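Local structure of SusD-like carbohydrate binding protein BF1063 (Bacteroides fragilis NCTC 9343, 3I4G) at residues S185-P188 with A189-G193; A285-Y288 with E289-F293; D491-G494 with N495-Y499. The protein probably binds carbohydrate at the cell surface as an outer-membrane SusD-like lipoprotein. One frame throughout, in Å; residues are numbered along the deposited sequence.

Interaction 1: residues S185-P188 with A189-G193; sequences SAIP and AGEAG
P188 and E191 meet across a tight turn, the pyrrolidine ring of P188 lying against the outer half of the E191 side chain. The nearest touch is between P188 CD and E191 OE1, 3.4 Å apart, while CG of the same ring rests 3.8 Å from E191 CD, so the proline covers the carboxylate end and the CG methylene. Nearer its backbone, E191 is met by I187, whose CG2 methyl comes within 3.7 Å of E191 CB; the two side chains cross at about a right angle. That methyl is the branch placed anti to the backbone N of I187. The glutamate is brought over the ring by its own backbone: E191 N donates to P188 O at 3.0 Å, approaching from above the carbonyl plane rather than along a lone pair. One residue on, A192 N bonds to A189 O at 3.1 Å, and the pair of i to i+3 bonds gives the short 3-10 turn that begins at A189. With CG anti to the carbonyl carbon (chi1 -72°) and the chain extended beyond it, E191 reaches back along the turn to a water, which donates to E191 OE1 (2.9 Å) and to A186 O (2.8 Å). OE1 also forms a salt bridge with R120, so the water and the arginine share this oxygen. The turn lies at the protein surface in the loop between helix 163-180 and helix 197-211, with I187 packed on P182 and C196 and R120 reaching it from helix 116-139.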
# COMPACT_ATOMS: atom_id res chain seq x y z
N SER A 185 -6.74 -3.86 21.96
CA SER A 185 -6.09 -3.98 23.27
C SER A 185 -6.15 -5.40 23.84
O SER A 185 -5.38 -5.73 24.75
CB SER A 185 -6.68 -3.00 24.27
OG SER A 185 -8.00 -3.34 24.56
N ALA A 186 -7.07 -6.23 23.36
CA ALA A 186 -7.22 -7.61 23.79
C ALA A 186 -6.44 -8.64 22.98
O ALA A 186 -6.56 -9.82 23.26
CB ALA A 186 -8.73 -7.96 23.78
N ILE A 187 -5.71 -8.20 21.96
CA ILE A 187 -4.91 -9.10 21.13
C ILE A 187 -3.54 -9.31 21.79
O ILE A 187 -2.74 -8.39 21.81
CB ILE A 187 -4.68 -8.56 19.70
CG1 ILE A 187 -5.97 -8.18 18.97
CG2 ILE A 187 -3.93 -9.60 18.87
CD1 ILE A 187 -6.89 -9.29 18.68
N PRO A 188 -3.26 -10.52 22.33
CA PRO A 188 -1.92 -10.70 22.94
C PRO A 188 -0.82 -10.86 21.92
O PRO A 188 -1.10 -11.01 20.71
CB PRO A 188 -2.09 -11.99 23.73
CG PRO A 188 -3.11 -12.75 22.97
CD PRO A 188 -4.09 -11.72 22.47
N ALA A 189 0.43 -10.82 22.36
CA ALA A 189 1.56 -10.97 21.45
C ALA A 189 1.49 -12.25 20.61
O ALA A 189 1.83 -12.24 19.45
CB ALA A 189 2.86 -10.94 22.22
N GLY A 190 0.98 -13.31 21.20
CA GLY A 190 0.88 -14.57 20.48
C GLY A 190 -0.11 -14.60 19.35
O GLY A 190 -0.08 -15.51 18.54
N GLU A 191 -1.00 -13.61 19.30
CA GLU A 191 -1.98 -13.50 18.24
C GLU A 191 -1.63 -12.38 17.23
O GLU A 191 -2.43 -12.01 16.37
CB GLU A 191 -3.37 -13.29 18.87
CG GLU A 191 -3.91 -14.55 19.54
CD GLU A 191 -5.25 -14.36 20.21
OE1 GLU A 191 -5.85 -13.29 20.05
OE2 GLU A 191 -5.62 -15.31 20.94
N ALA A 192 -0.37 -11.92 17.25
CA ALA A 192 0.07 -10.91 16.30
C ALA A 192 -0.24 -11.32 14.88
O ALA A 192 0.10 -12.43 14.49
CB ALA A 192 1.58 -10.65 16.45
N GLY A 193 -0.88 -10.43 14.14
CA GLY A 193 -1.27 -10.70 12.77
C GLY A 193 -2.75 -10.99 12.63
O GLY A 193 -3.32 -10.82 11.56
O HOH W 1 -7.74 -11.80 21.62

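Interaction 2: residues A285-Y288 with E289-F293; sequences ADLY and ESYEF
L287 and Y291 cross at a slant, the leucine's CD1 methyl lying 3.9 Å from Y291 CE2 and 3.8 Å from Y291 OH. The CD1 branch and the CG behind it meet the CE2 side and hydroxyl of the phenol. The tyrosine CG is anti to its carbonyl carbon (chi1 -64°), which carries the ring back toward L287 O and Y288 O; the latter sits at the ring edge, in its plane, 3.6 Å from Y291 CD2. A different arrangement joins Y288 and E289. Their side chains run at about a right angle, with ring and carboxylate planes 74° apart, and E289 CG approaches Y288 CD2 to 4.0 Å. The E289 chain then extends back over the preceding turn, where OE2 comes up to the methyl of A285. These side chains sit in the turn formed by helix 285-288 and the residues after it. The turn is closed by E289 N donating to A285 O at 2.9 Å, almost in line with the carbonyl bond, and is followed by a tighter i to i+3 bond from S290 N to L287 O, the donor standing 60° out of the carbonyl plane. D286 and E289 bring like charges near one another, D286 OD1 being 4.3 Å from E289 OE1. A water donates to both oxygens, at 2.7 Å each, and probably eases their repulsion. Each acid also has a cationic partner: R445 for D286 OD2, R497 for E289 OE2, the latter oxygen being further bonded to Y301 OH. Outside the segments, Y291 packs on helices 317-322 and 433-447, while Y288 makes a cation-pi contact with R315 and its hydroxyl bonds to L311 O.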
# COMPACT_ATOMS: atom_id res chain seq x y z
N ALA A 285 10.86 11.38 -8.82
CA ALA A 285 11.03 12.81 -8.50
C ALA A 285 9.76 13.43 -7.94
O ALA A 285 9.85 14.26 -7.04
CB ALA A 285 11.50 13.62 -9.73
N ASP A 286 8.58 13.12 -8.48
CA ASP A 286 7.38 13.81 -8.00
C ASP A 286 7.13 13.54 -6.53
O ASP A 286 6.59 14.41 -5.83
CB ASP A 286 6.17 13.43 -8.84
CG ASP A 286 5.02 14.34 -8.63
OD1 ASP A 286 5.09 15.53 -9.02
OD2 ASP A 286 4.00 13.86 -8.09
N LEU A 287 7.49 12.35 -6.04
CA LEU A 287 7.39 12.10 -4.58
C LEU A 287 8.49 12.90 -3.85
O LEU A 287 8.21 13.58 -2.86
CB LEU A 287 7.50 10.62 -4.25
CG LEU A 287 7.61 10.29 -2.76
CD1 LEU A 287 6.44 10.84 -1.92
CD2 LEU A 287 7.76 8.76 -2.54
N TYR A 288 9.73 12.77 -4.28
CA TYR A 288 10.80 13.55 -3.70
C TYR A 288 10.45 15.03 -3.52
O TYR A 288 10.74 15.63 -2.48
CB TYR A 288 12.11 13.41 -4.51
CG TYR A 288 13.11 14.46 -4.12
CD1 TYR A 288 13.78 14.35 -2.90
CD2 TYR A 288 13.37 15.57 -4.91
CE1 TYR A 288 14.67 15.32 -2.49
CE2 TYR A 288 14.28 16.55 -4.46
CZ TYR A 288 14.88 16.39 -3.25
OH TYR A 288 15.81 17.34 -2.77
N GLU A 289 9.83 15.63 -4.52
CA GLU A 289 9.47 17.04 -4.53
C GLU A 289 8.27 17.40 -3.66
O GLU A 289 8.03 18.57 -3.42
CB GLU A 289 9.16 17.46 -5.97
CG GLU A 289 10.37 17.39 -6.88
CD GLU A 289 10.03 17.38 -8.35
OE1 GLU A 289 8.85 17.62 -8.72
OE2 GLU A 289 10.94 17.10 -9.14
N SER A 290 7.54 16.40 -3.18
CA SER A 290 6.31 16.65 -2.46
C SER A 290 6.53 17.06 -0.99
O SER A 290 5.73 17.81 -0.43
CB SER A 290 5.39 15.41 -2.58
OG SER A 290 4.09 15.76 -2.11
N TYR A 291 7.59 16.57 -0.37
CA TYR A 291 7.85 16.81 1.03
C TYR A 291 8.07 18.31 1.29
O TYR A 291 8.76 18.99 0.53
CB TYR A 291 9.08 16.04 1.49
CG TYR A 291 8.93 14.55 1.44
CD1 TYR A 291 8.43 13.84 2.49
CD2 TYR A 291 9.32 13.85 0.32
CE1 TYR A 291 8.27 12.46 2.43
CE2 TYR A 291 9.17 12.49 0.25
CZ TYR A 291 8.66 11.79 1.30
OH TYR A 291 8.51 10.41 1.25
N GLU A 292 7.47 18.85 2.33
CA GLU A 292 7.73 20.24 2.68
C GLU A 292 9.16 20.48 3.16
O GLU A 292 9.89 19.56 3.49
CB GLU A 292 6.77 20.66 3.78
CG GLU A 292 5.32 20.69 3.33
CD GLU A 292 4.30 20.60 4.46
OE1 GLU A 292 4.66 20.67 5.65
OE2 GLU A 292 3.09 20.53 4.13
N PHE A 293 9.56 21.76 3.20
CA PHE A 293 10.72 22.14 3.95
C PHE A 293 10.34 21.96 5.43
O PHE A 293 9.17 21.86 5.81
CB PHE A 293 11.12 23.60 3.68
CG PHE A 293 11.73 23.81 2.31
CD1 PHE A 293 12.98 23.28 2.01
CD2 PHE A 293 11.10 24.59 1.37
CE1 PHE A 293 13.54 23.52 0.77
CE2 PHE A 293 11.67 24.79 0.12
CZ PHE A 293 12.88 24.26 -0.17
O HOH W 2 7.14 16.50 -10.50

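Interaction 3: residues D491-G494 with N495-Y499; sequences DPTG and NYRWY
A type I beta turn from D491 to G494, with an Asx turn at its start, leads into strand 497-502, and the carboxylate of D491 ties the turn to R497, the strand's first residue. R497 grips it side-on with two nitrogens: NE bonds to D491 OD2 at 2.9 Å and NH2 to D491 OD1 at 3.0 Å, both nearly straight. The acceptors lie in the guanidinium plane, yet the two flat groups are inclined by 50°, so the arginine nitrogens arrive from above the carboxylate plane. A bend at chi3 (-59°) folds the arginine back toward the aspartate that its own backbone also meets, for R497 N donates to D491 OD2 at 3.1 Å on the anti side. NE and this amide come from the same face of the carboxylate, while N495 N adds a weak bond to the same oxygen. OD1 is equally engaged, receiving T493 OG1 on the syn side at 2.7 Å and T493 N at 2.9 Å, the latter being the Asx-turn bond. These donors probably stabilise the negative charge of D491 and fix the rotation of its carboxylate. G494 N closes the beta turn on D491 O, and a water bridges that same carbonyl to Y496 N. G494 and Y496 both have positive phi as the chain bends toward the strand. Beyond the pair, W473 of strand 471-476 makes a cation-pi contact with R497, whose NH1 has a partner outside the two segments. An Asx turn overlapping a type I beta turn at an Asp-Pro sequence is the Asx-Pro turn, here just ahead of strand 497-502, which pairs antiparallel with 471-476.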
# COMPACT_ATOMS: atom_id res chain seq x y z
N ASP A 491 15.84 17.58 -18.60
CA ASP A 491 14.73 18.07 -17.77
C ASP A 491 14.37 19.48 -18.20
O ASP A 491 15.17 20.41 -18.05
CB ASP A 491 15.16 17.97 -16.31
CG ASP A 491 14.23 18.59 -15.34
OD1 ASP A 491 13.09 19.00 -15.70
OD2 ASP A 491 14.68 18.69 -14.17
N PRO A 492 13.13 19.67 -18.71
CA PRO A 492 12.75 20.98 -19.24
C PRO A 492 12.53 22.03 -18.15
O PRO A 492 12.42 23.22 -18.47
CB PRO A 492 11.45 20.67 -19.98
CG PRO A 492 10.86 19.50 -19.30
CD PRO A 492 12.04 18.68 -18.86
N THR A 493 12.46 21.61 -16.89
CA THR A 493 12.32 22.54 -15.79
C THR A 493 13.66 23.14 -15.36
O THR A 493 13.70 24.03 -14.53
CB THR A 493 11.63 21.91 -14.56
OG1 THR A 493 12.52 20.96 -13.92
CG2 THR A 493 10.31 21.23 -14.96
N GLY A 494 14.76 22.64 -15.91
CA GLY A 494 16.09 23.13 -15.60
C GLY A 494 16.72 22.62 -14.32
O GLY A 494 17.71 23.19 -13.88
N ASN A 495 16.18 21.54 -13.77
CA ASN A 495 16.69 21.00 -12.51
C ASN A 495 17.51 19.75 -12.65
O ASN A 495 17.84 19.10 -11.66
CB ASN A 495 15.53 20.85 -11.54
CG ASN A 495 14.85 22.16 -11.27
OD1 ASN A 495 13.66 22.39 -11.61
ND2 ASN A 495 15.60 23.07 -10.73
N TYR A 496 17.86 19.40 -13.88
CA TYR A 496 18.79 18.30 -14.16
C TYR A 496 18.31 16.94 -13.64
O TYR A 496 19.11 16.05 -13.32
CB TYR A 496 20.22 18.61 -13.62
CG TYR A 496 20.79 19.91 -14.11
CD1 TYR A 496 20.55 21.10 -13.42
CD2 TYR A 496 21.57 19.96 -15.24
CE1 TYR A 496 21.02 22.30 -13.89
CE2 TYR A 496 22.09 21.18 -15.70
CZ TYR A 496 21.83 22.31 -15.00
OH TYR A 496 22.34 23.53 -15.47
N ARG A 497 16.99 16.76 -13.60
CA ARG A 497 16.43 15.49 -13.16
C ARG A 497 16.58 14.45 -14.27
O ARG A 497 16.45 14.74 -15.45
CB ARG A 497 14.96 15.64 -12.78
CG ARG A 497 14.74 16.57 -11.60
CD ARG A 497 13.27 16.82 -11.34
NE ARG A 497 12.67 17.40 -12.53
CZ ARG A 497 11.39 17.29 -12.87
NH1 ARG A 497 10.52 16.74 -12.04
NH2 ARG A 497 10.98 17.73 -14.04
N TRP A 498 16.86 13.21 -13.89
CA TRP A 498 17.03 12.13 -14.85
C TRP A 498 15.68 11.78 -15.53
O TRP A 498 14.68 11.64 -14.83
CB TRP A 498 17.61 10.88 -14.15
CG TRP A 498 17.94 9.77 -15.04
CD1 TRP A 498 17.27 8.58 -15.18
CD2 TRP A 498 19.03 9.72 -15.96
NE1 TRP A 498 17.89 7.81 -16.12
CE2 TRP A 498 18.97 8.48 -16.62
CE3 TRP A 498 20.05 10.61 -16.30
CZ2 TRP A 498 19.93 8.09 -17.57
CZ3 TRP A 498 20.97 10.23 -17.26
CH2 TRP A 498 20.92 8.98 -17.87
N TYR A 499 15.67 11.58 -16.85
CA TYR A 499 14.45 11.15 -17.53
C TYR A 499 14.26 9.65 -17.27
O TYR A 499 15.12 8.84 -17.62
CB TYR A 499 14.49 11.39 -19.04
CG TYR A 499 13.22 10.88 -19.68
CD1 TYR A 499 12.05 11.67 -19.69
CD2 TYR A 499 13.15 9.60 -20.23
CE1 TYR A 499 10.89 11.19 -20.23
CE2 TYR A 499 11.97 9.12 -20.79
CZ TYR A 499 10.86 9.93 -20.78
OH TYR A 499 9.67 9.48 -21.34
O HOH W 3 17.62 20.43 -16.63

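The three contacts follow one another along the chain without overlap. Interaction 1 stands apart, its centre about 37 Å from that of interaction 2 and about 49 Å from that of interaction 3, in the helical N-terminal part and across the chain's centre from interaction 3. Interactions 2 and 3 both belong to the C-terminal SusD homology region and have centres about 15 Å apart. They touch directly: E289 OE2 and R497 NH1 form a 3.0 Å salt bridge, and A285 packs on R497. W473 of strand 471-476 touches both, bonding to the A285 backbone and making a cation-pi contact with R497. Residues some 200 positions apart are thereby joined on the same side of the chain's centre.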